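Chorismate mutase and shikimate 5-dehydrogenase fusion protein (Clostridium acetobutylicum, PDB 3FBT) probably catalyses, through the shikimate dehydrogenase part crystallised here, the reversible NADPH-linked reduction of 3-dehydroshikimate to shikimate on the route to chorismate and the aromatic amino acids. Local coordinates at residues V181-T186 with V211-N216; I124-G129 with Y150-N155. All coordinates share one frame; numbering follows the deposited sequence.

How the interactions relate
Both contacts join neighbouring strands of the six-stranded parallel sheet in the NADP-binding, Rossmann-type domain, and their centres lie about 11 Å apart. Interaction 2 comes first along the chain and is complete before interaction 1 begins. In the middle of the sheet the order is 148-153, 124-128, 181-184, 209-212, so the two pairs stand side by side, and strands 124-128 and 181-184 make the seam between them. There I183 O lies 2.6 Å from L128 N and C185 N lies 2.7 Å from L128 O, both probable hydrogen bonds. At the C-terminal ends, G129 follows strand 124-128 and L213 follows strand 209-212; both are predicted to bind NADP(+), as expected of a Rossmann-type domain.

Interaction 1 (V181-T186 with V211-N216); sequences VIINCT and VDLIYN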
ATOM      1  N   VAL A 181      -5.907 -21.880  36.411  1.00 45.95           N
ATOM      2  CA  VAL A 181      -5.596 -21.570  35.013  1.00 44.68           C
ATOM      3  C   VAL A 181      -4.122 -21.194  34.860  1.00 43.99           C
ATOM      4  O   VAL A 181      -3.635 -20.340  35.593  1.00 42.69           O
ATOM      5  CB  VAL A 181      -6.473 -20.376  34.538  1.00 44.46           C
ATOM      6  CG1 VAL A 181      -6.090 -19.940  33.169  1.00 46.48           C
ATOM      7  CG2 VAL A 181      -8.007 -20.746  34.600  1.00 43.90           C
ATOM      8  N   ILE A 182      -3.427 -21.845  33.930  1.00 43.31           N
ATOM      9  CA  ILE A 182      -2.030 -21.557  33.671  1.00 43.80           C
ATOM     10  C   ILE A 182      -1.855 -21.229  32.174  1.00 44.57           C
ATOM     11  O   ILE A 182      -2.335 -21.955  31.292  1.00 44.50           O
ATOM     12  CB  ILE A 182      -1.073 -22.756  34.090  1.00 42.61           C
ATOM     13  CG1 ILE A 182       0.375 -22.495  33.715  1.00 43.56           C
ATOM     14  CG2 ILE A 182      -1.509 -24.075  33.477  1.00 42.58           C
ATOM     15  CD1 ILE A 182       1.346 -23.729  34.008  1.00 42.01           C
ATOM     16  N   ILE A 183      -1.165 -20.117  31.922  1.00 42.90           N
ATOM     17  CA  ILE A 183      -1.121 -19.481  30.594  1.00 41.26           C
ATOM     18  C   ILE A 183       0.328 -19.271  30.151  1.00 39.13           C
ATOM     19  O   ILE A 183       1.090 -18.592  30.838  1.00 41.24           O
ATOM     20  CB  ILE A 183      -1.823 -18.114  30.659  1.00 40.67           C
ATOM     21  CG1 ILE A 183      -3.255 -18.281  31.180  1.00 38.42           C
ATOM     22  CG2 ILE A 183      -1.794 -17.398  29.258  1.00 41.09           C
ATOM     23  CD1 ILE A 183      -3.751 -17.076  31.902  1.00 32.97           C
ATOM     24  N   ASN A 184       0.693 -19.815  29.013  1.00 37.76           N
ATOM     25  CA  ASN A 184       2.016 -19.639  28.474  1.00 39.95           C
ATOM     26  C   ASN A 184       2.091 -18.380  27.637  1.00 40.65           C
ATOM     27  O   ASN A 184       1.419 -18.265  26.625  1.00 41.89           O
ATOM     28  CB  ASN A 184       2.347 -20.776  27.543  1.00 38.82           C
ATOM     29  CG  ASN A 184       3.693 -20.609  26.961  1.00 40.27           C
ATOM     30  OD1 ASN A 184       4.625 -20.273  27.695  1.00 38.61           O
ATOM     31  ND2 ASN A 184       3.829 -20.791  25.623  1.00 39.33           N
ATOM     32  N   CYS A 185       2.901 -17.431  28.063  1.00 41.17           N
ATOM     33  CA  CYS A 185       3.153 -16.238  27.279  1.00 40.40           C
ATOM     34  C   CYS A 185       4.602 -16.195  26.765  1.00 40.83           C
ATOM     35  O   CYS A 185       5.028 -15.185  26.212  1.00 41.00           O
ATOM     36  CB  CYS A 185       2.874 -15.021  28.170  1.00 38.36           C
ATOM     37  SG  CYS A 185       1.124 -14.695  28.296  1.00 39.07           S
ATOM     38  N   THR A 186       5.338 -17.294  26.933  1.00 40.24           N
ATOM     39  CA  THR A 186       6.763 -17.386  26.572  1.00 38.91           C
ATOM     40  C   THR A 186       6.920 -17.896  25.166  1.00 38.19           C
ATOM     41  O   THR A 186       5.991 -18.420  24.623  1.00 35.59           O
ATOM     42  CB  THR A 186       7.594 -18.487  27.436  1.00 37.84           C
ATOM     43  OG1 THR A 186       7.332 -19.802  26.930  1.00 39.16           O
ATOM     44  CG2 THR A 186       7.261 -18.451  28.875  1.00 36.65           C
ATOM     45  N   VAL A 211      -3.798 -22.742  28.861  1.00 44.47           N
ATOM     46  CA  VAL A 211      -3.942 -21.845  27.678  1.00 43.56           C
ATOM     47  C   VAL A 211      -2.527 -21.505  27.105  1.00 43.28           C
ATOM     48  O   VAL A 211      -1.714 -20.878  27.794  1.00 41.29           O
ATOM     49  CB  VAL A 211      -4.671 -20.480  28.034  1.00 42.76           C
ATOM     50  CG1 VAL A 211      -4.973 -19.557  26.738  1.00 41.43           C
ATOM     51  CG2 VAL A 211      -5.970 -20.692  28.793  1.00 45.21           C
ATOM     52  N   ASP A 212      -2.218 -21.919  25.890  1.00 43.48           N
ATOM     53  CA  ASP A 212      -1.000 -21.462  25.219  1.00 44.66           C
ATOM     54  C   ASP A 212      -1.334 -20.391  24.167  1.00 44.49           C
ATOM     55  O   ASP A 212      -2.214 -20.578  23.352  1.00 45.33           O
ATOM     56  CB  ASP A 212      -0.313 -22.608  24.507  1.00 44.49           C
ATOM     57  CG  ASP A 212       1.181 -22.346  24.311  1.00 47.61           C
ATOM     58  OD1 ASP A 212       1.554 -21.158  24.252  1.00 47.05           O
ATOM     59  OD2 ASP A 212       1.997 -23.329  24.281  1.00 49.13           O
ATOM     60  N   LEU A 213      -0.639 -19.270  24.165  1.00 45.11           N
ATOM     61  CA  LEU A 213      -0.904 -18.246  23.133  1.00 43.96           C
ATOM     62  C   LEU A 213      -0.243 -18.598  21.803  1.00 43.63           C
ATOM     63  O   LEU A 213      -0.516 -17.969  20.789  1.00 44.42           O
ATOM     64  CB  LEU A 213      -0.447 -16.852  23.557  1.00 43.05           C
ATOM     65  CG  LEU A 213      -1.327 -15.897  24.312  1.00 43.48           C
ATOM     66  CD1 LEU A 213      -1.835 -16.556  25.599  1.00 40.92           C
ATOM     67  CD2 LEU A 213      -0.406 -14.779  24.590  1.00 44.91           C
ATOM     68  N   ILE A 214       0.634 -19.589  21.812  1.00 43.23           N
ATOM     69  CA  ILE A 214       1.108 -20.224  20.602  1.00 42.22           C
ATOM     70  C   ILE A 214       0.012 -21.014  19.871  1.00 43.98           C
ATOM     71  O   ILE A 214      -0.772 -21.757  20.514  1.00 42.05           O
ATOM     72  CB  ILE A 214       2.196 -21.194  20.983  1.00 42.86           C
ATOM     73  CG1 ILE A 214       3.332 -20.396  21.677  1.00 44.57           C
ATOM     74  CG2 ILE A 214       2.631 -22.057  19.716  1.00 36.53           C
ATOM     75  CD1 ILE A 214       4.352 -21.287  22.429  1.00 42.62           C
ATOM     76  N   TYR A 215      -0.034 -20.877  18.531  1.00 45.83           N
ATOM     77  CA  TYR A 215      -1.067 -21.538  17.672  1.00 47.04           C
ATOM     78  C   TYR A 215      -0.392 -22.373  16.591  1.00 48.48           C
ATOM     79  O   TYR A 215      -1.042 -23.087  15.823  1.00 49.33           O
ATOM     80  CB  TYR A 215      -1.984 -20.496  16.949  1.00 48.99           C
ATOM     81  CG  TYR A 215      -1.209 -19.424  16.200  1.00 47.45           C
ATOM     82  CD1 TYR A 215      -0.675 -19.655  14.918  1.00 48.47           C
ATOM     83  CD2 TYR A 215      -0.958 -18.215  16.800  1.00 46.54           C
ATOM     84  CE1 TYR A 215       0.090 -18.653  14.254  1.00 47.33           C
ATOM     85  CE2 TYR A 215      -0.226 -17.246  16.178  1.00 45.17           C
ATOM     86  CZ  TYR A 215       0.282 -17.459  14.919  1.00 48.69           C
ATOM     87  OH  TYR A 215       1.009 -16.437  14.402  1.00 53.29           O
ATOM     88  N   ASN A 216       0.912 -22.231  16.449  1.00 48.67           N
ATOM     89  CA  ASN A 216       1.612 -23.126  15.561  1.00 48.87           C
ATOM     90  C   ASN A 216       2.878 -23.468  16.267  1.00 49.15           C
ATOM     91  O   ASN A 216       3.700 -22.568  16.469  1.00 48.75           O
ATOM     92  CB  ASN A 216       1.969 -22.411  14.269  1.00 49.01           C
ATOM     93  CG  ASN A 216       2.675 -23.318  13.292  1.00 52.30           C
ATOM     94  OD1 ASN A 216       2.689 -24.545  13.464  1.00 54.19           O
ATOM     95  ND2 ASN A 216       3.276 -22.730  12.259  1.00 52.92           N
TER
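Successive parallel strands of the Rossmann-type sheet, 181-184 and 209-212, meet here and lead to L213, a predicted NADP(+)-binding residue. V211 is gripped through both backbone polar atoms: its N donates to I182 O (2.9 Å) and its O accepts from N184 N (2.9 Å). The L213 N to N184 O bond is weak. N184 and D212 lie side by side on one face of the sheet, amide and carboxylate planes 81° apart. With N184 CG trans to its own N (chi1 179°), ND2 is carried to D212 OD1 at 2.7 Å, on the syn side but tilted 35° out of the carboxylate plane, while the oxygen lies close to the amide plane. I214 N reaches the same oxygen from the opposite face, closing an Asx turn (3.0 Å). N184 OD1 makes a second Asx turn, accepting from T186 N and, on an in-plane lone pair, T186 OG1. On the other face I183 and V211 point the same way, I183 CG1 4.1 Å from V211 CB, and I183 CG2 meets L213 CD1 at 3.8 Å. Helix 105-115 covers this face through F109 and M112; F222 of helix 221-228 packs on N184 and D212, and strand 124-128 flanks 181-184.

Interaction 2 (I124-G129 with Y150-N155); sequences ICVVLG and YVVTRN. With SO4 (sulfate ion), chain E.
V126 and V152 form the tight part of this parallel strand pair, V126 CG1 approaching V152 CG2 to 3.6 Å. With V152 CG1 anti to the backbone N (chi1 -167°), CG2 is the methyl turned to strand 124-128, where it also meets L128 CD2 (3.9 Å), the two side chains running alongside each other. V126 CG2 packs on Y150 CB at 3.9 Å and lies obliquely to the ring. Y150 bonds through N and O to C125 and V127, and V152 through N and O to V127 and G129, the usual parallel pattern; V127 N to Y150 O is the straightest (2.7 Å, 176° at the hydrogen). Y171 and L174 of helix 171-174 cover the face of V126, L128 and V152, while L138 of helix 134-143 packs on V127 and V151 on the other.

The start is looser: the partly exposed I124 brings only CG2 to the edge of the Y150 ring, 4.3 Å from CE2. Past the strand ends direct side-chain contact between the segments ceases, and a sulfate, probably from the crystallisation liquor, is bound. T153 OG1 donates to its O4 (2.7 Å) and R154 N to O1. The bend of the exposed R154 at chi3 (-36°) brings the guanidinium edge to the ion, NH2 to O2 at 2.6 Å and NE to O1. S130 OG binds it too. The strand 124-128, helix 134-143, strand 148-153 unit, with G129 opening a glycine-rich turn, is the classic Rossmann beta-alpha-beta crossover; the sulfate site is consistent with the 2'-phosphate pocket of an NADP-dependent enzyme.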
ATOM      1  N   ILE A 124      -7.577 -18.949  40.364  1.00 49.26           N
ATOM      2  CA  ILE A 124      -6.134 -18.754  40.598  1.00 47.11           C
ATOM      3  C   ILE A 124      -5.436 -18.814  39.237  1.00 45.94           C
ATOM      4  O   ILE A 124      -5.443 -19.876  38.538  1.00 45.21           O
ATOM      5  CB  ILE A 124      -5.519 -19.806  41.539  1.00 46.61           C
ATOM      6  CG1 ILE A 124      -6.106 -19.663  42.959  1.00 49.22           C
ATOM      7  CG2 ILE A 124      -3.918 -19.676  41.518  1.00 47.74           C
ATOM      8  CD1 ILE A 124      -5.841 -20.898  43.910  1.00 52.19           C
ATOM      9  N   CYS A 125      -4.895 -17.671  38.831  1.00 43.58           N
ATOM     10  CA  CYS A 125      -4.364 -17.611  37.467  1.00 44.91           C
ATOM     11  C   CYS A 125      -2.856 -17.429  37.421  1.00 44.06           C
ATOM     12  O   CYS A 125      -2.328 -16.501  38.063  1.00 44.74           O
ATOM     13  CB  CYS A 125      -4.999 -16.450  36.749  1.00 45.21           C
ATOM     14  SG  CYS A 125      -6.813 -16.648  36.607  1.00 50.46           S
ATOM     15  N   VAL A 126      -2.215 -18.298  36.646  1.00 41.60           N
ATOM     16  CA  VAL A 126      -0.784 -18.298  36.529  1.00 42.80           C
ATOM     17  C   VAL A 126      -0.276 -17.962  35.134  1.00 40.42           C
ATOM     18  O   VAL A 126      -0.531 -18.668  34.179  1.00 42.10           O
ATOM     19  CB  VAL A 126      -0.188 -19.674  37.028  1.00 41.14           C
ATOM     20  CG1 VAL A 126       1.290 -19.731  36.724  1.00 42.46           C
ATOM     21  CG2 VAL A 126      -0.427 -19.762  38.547  1.00 43.60           C
ATOM     22  N   VAL A 127       0.480 -16.900  35.025  1.00 40.85           N
ATOM     23  CA  VAL A 127       1.047 -16.522  33.720  1.00 40.01           C
ATOM     24  C   VAL A 127       2.526 -16.847  33.578  1.00 39.48           C
ATOM     25  O   VAL A 127       3.364 -16.434  34.422  1.00 39.17           O
ATOM     26  CB  VAL A 127       0.855 -14.994  33.459  1.00 41.64           C
ATOM     27  CG1 VAL A 127       1.350 -14.602  32.043  1.00 41.22           C
ATOM     28  CG2 VAL A 127      -0.545 -14.570  33.682  1.00 37.60           C
ATOM     29  N   LEU A 128       2.872 -17.535  32.489  1.00 39.96           N
ATOM     30  CA  LEU A 128       4.259 -17.860  32.226  1.00 39.98           C
ATOM     31  C   LEU A 128       4.926 -16.879  31.277  1.00 40.22           C
ATOM     32  O   LEU A 128       4.461 -16.700  30.136  1.00 40.16           O
ATOM     33  CB  LEU A 128       4.409 -19.257  31.644  1.00 39.69           C
ATOM     34  CG  LEU A 128       3.567 -20.319  32.363  1.00 42.56           C
ATOM     35  CD1 LEU A 128       3.769 -21.626  31.588  1.00 39.97           C
ATOM     36  CD2 LEU A 128       3.931 -20.416  33.784  1.00 38.04           C
ATOM     37  N   GLY A 129       6.021 -16.275  31.739  1.00 40.67           N
ATOM     38  CA  GLY A 129       6.717 -15.187  31.038  1.00 40.78           C
ATOM     39  C   GLY A 129       6.178 -13.771  31.237  1.00 43.41           C
ATOM     40  O   GLY A 129       5.012 -13.543  31.554  1.00 41.48           O
ATOM     41  N   TYR A 150      -0.435 -15.044  39.404  1.00 44.15           N
ATOM     42  CA  TYR A 150       0.968 -15.159  39.516  1.00 44.29           C
ATOM     43  C   TYR A 150       1.593 -14.860  38.159  1.00 43.21           C
ATOM     44  O   TYR A 150       1.069 -15.283  37.164  1.00 42.28           O
ATOM     45  CB  TYR A 150       1.356 -16.577  39.977  1.00 43.64           C
ATOM     46  CG  TYR A 150       0.979 -16.781  41.432  1.00 46.10           C
ATOM     47  CD1 TYR A 150       1.897 -16.516  42.455  1.00 48.04           C
ATOM     48  CD2 TYR A 150      -0.310 -17.202  41.784  1.00 47.99           C
ATOM     49  CE1 TYR A 150       1.536 -16.688  43.812  1.00 51.26           C
ATOM     50  CE2 TYR A 150      -0.693 -17.373  43.120  1.00 50.62           C
ATOM     51  CZ  TYR A 150       0.227 -17.128  44.127  1.00 52.53           C
ATOM     52  OH  TYR A 150      -0.166 -17.294  45.436  1.00 54.69           O
ATOM     53  N   VAL A 151       2.752 -14.210  38.172  1.00 41.64           N
ATOM     54  CA  VAL A 151       3.567 -14.045  36.987  1.00 41.31           C
ATOM     55  C   VAL A 151       4.844 -14.773  37.213  1.00 40.53           C
ATOM     56  O   VAL A 151       5.523 -14.519  38.195  1.00 40.77           O
ATOM     57  CB  VAL A 151       3.868 -12.562  36.788  1.00 41.46           C
ATOM     58  CG1 VAL A 151       4.825 -12.339  35.613  1.00 43.82           C
ATOM     59  CG2 VAL A 151       2.505 -11.757  36.631  1.00 41.77           C
ATOM     60  N   VAL A 152       5.180 -15.709  36.339  1.00 39.92           N
ATOM     61  CA  VAL A 152       6.335 -16.528  36.586  1.00 39.38           C
ATOM     62  C   VAL A 152       7.429 -16.205  35.575  1.00 41.15           C
ATOM     63  O   VAL A 152       7.189 -16.246  34.393  1.00 38.40           O
ATOM     64  CB  VAL A 152       6.027 -18.027  36.442  1.00 39.92           C
ATOM     65  CG1 VAL A 152       7.191 -18.856  37.016  1.00 38.07           C
ATOM     66  CG2 VAL A 152       4.639 -18.388  37.096  1.00 39.06           C
ATOM     67  N   THR A 153       8.638 -15.926  36.067  1.00 43.26           N
ATOM     68  CA  THR A 153       9.713 -15.365  35.256  1.00 46.34           C
ATOM     69  C   THR A 153      11.082 -16.078  35.454  1.00 46.18           C
ATOM     70  O   THR A 153      11.375 -16.698  36.509  1.00 46.34           O
ATOM     71  CB  THR A 153       9.883 -13.836  35.630  1.00 47.03           C
ATOM     72  OG1 THR A 153      10.996 -13.254  34.931  1.00 49.07           O
ATOM     73  CG2 THR A 153      10.164 -13.696  37.085  1.00 47.60           C
ATOM     74  N   ARG A 154      11.951 -15.913  34.482  1.00 46.32           N
ATOM     75  CA  ARG A 154      13.331 -16.386  34.662  1.00 46.27           C
ATOM     76  C   ARG A 154      14.126 -15.382  35.453  1.00 45.59           C
ATOM     77  O   ARG A 154      15.198 -15.689  35.956  1.00 46.73           O
ATOM     78  CB  ARG A 154      13.983 -16.605  33.327  1.00 45.76           C
ATOM     79  CG  ARG A 154      13.671 -17.921  32.789  1.00 49.62           C
ATOM     80  CD  ARG A 154      13.945 -17.923  31.336  1.00 51.77           C
ATOM     81  NE  ARG A 154      13.596 -16.634  30.753  1.00 59.54           N
ATOM     82  CZ  ARG A 154      14.029 -16.243  29.552  1.00 61.88           C
ATOM     83  NH1 ARG A 154      14.828 -17.053  28.851  1.00 63.78           N
ATOM     84  NH2 ARG A 154      13.674 -15.068  29.048  1.00 61.91           N
ATOM     85  N   ASN A 155      13.585 -14.187  35.562  1.00 45.42           N
ATOM     86  CA  ASN A 155      14.226 -13.089  36.277  1.00 46.28           C
ATOM     87  C   ASN A 155      13.352 -12.371  37.268  1.00 44.67           C
ATOM     88  O   ASN A 155      12.875 -11.265  37.003  1.00 44.15           O
ATOM     89  CB  ASN A 155      14.701 -12.037  35.266  1.00 47.30           C
ATOM     90  CG  ASN A 155      15.840 -11.211  35.801  1.00 49.33           C
ATOM     91  OD1 ASN A 155      15.773 -10.622  36.909  1.00 53.60           O
ATOM     92  ND2 ASN A 155      16.900 -11.138  35.017  1.00 53.67           N
TER
HETATM   93  S   SO4 E   2      10.833 -14.089  31.415  1.00 50.44           S
HETATM   94  O1  SO4 E   2      11.034 -15.432  32.029  1.00 46.81           O
HETATM   95  O2  SO4 E   2      12.168 -13.880  30.848  1.00 54.27           O
HETATM   96  O3  SO4 E   2       9.872 -14.109  30.297  1.00 51.84           O
HETATM   97  O4  SO4 E   2      10.387 -13.034  32.312  1.00 41.87           O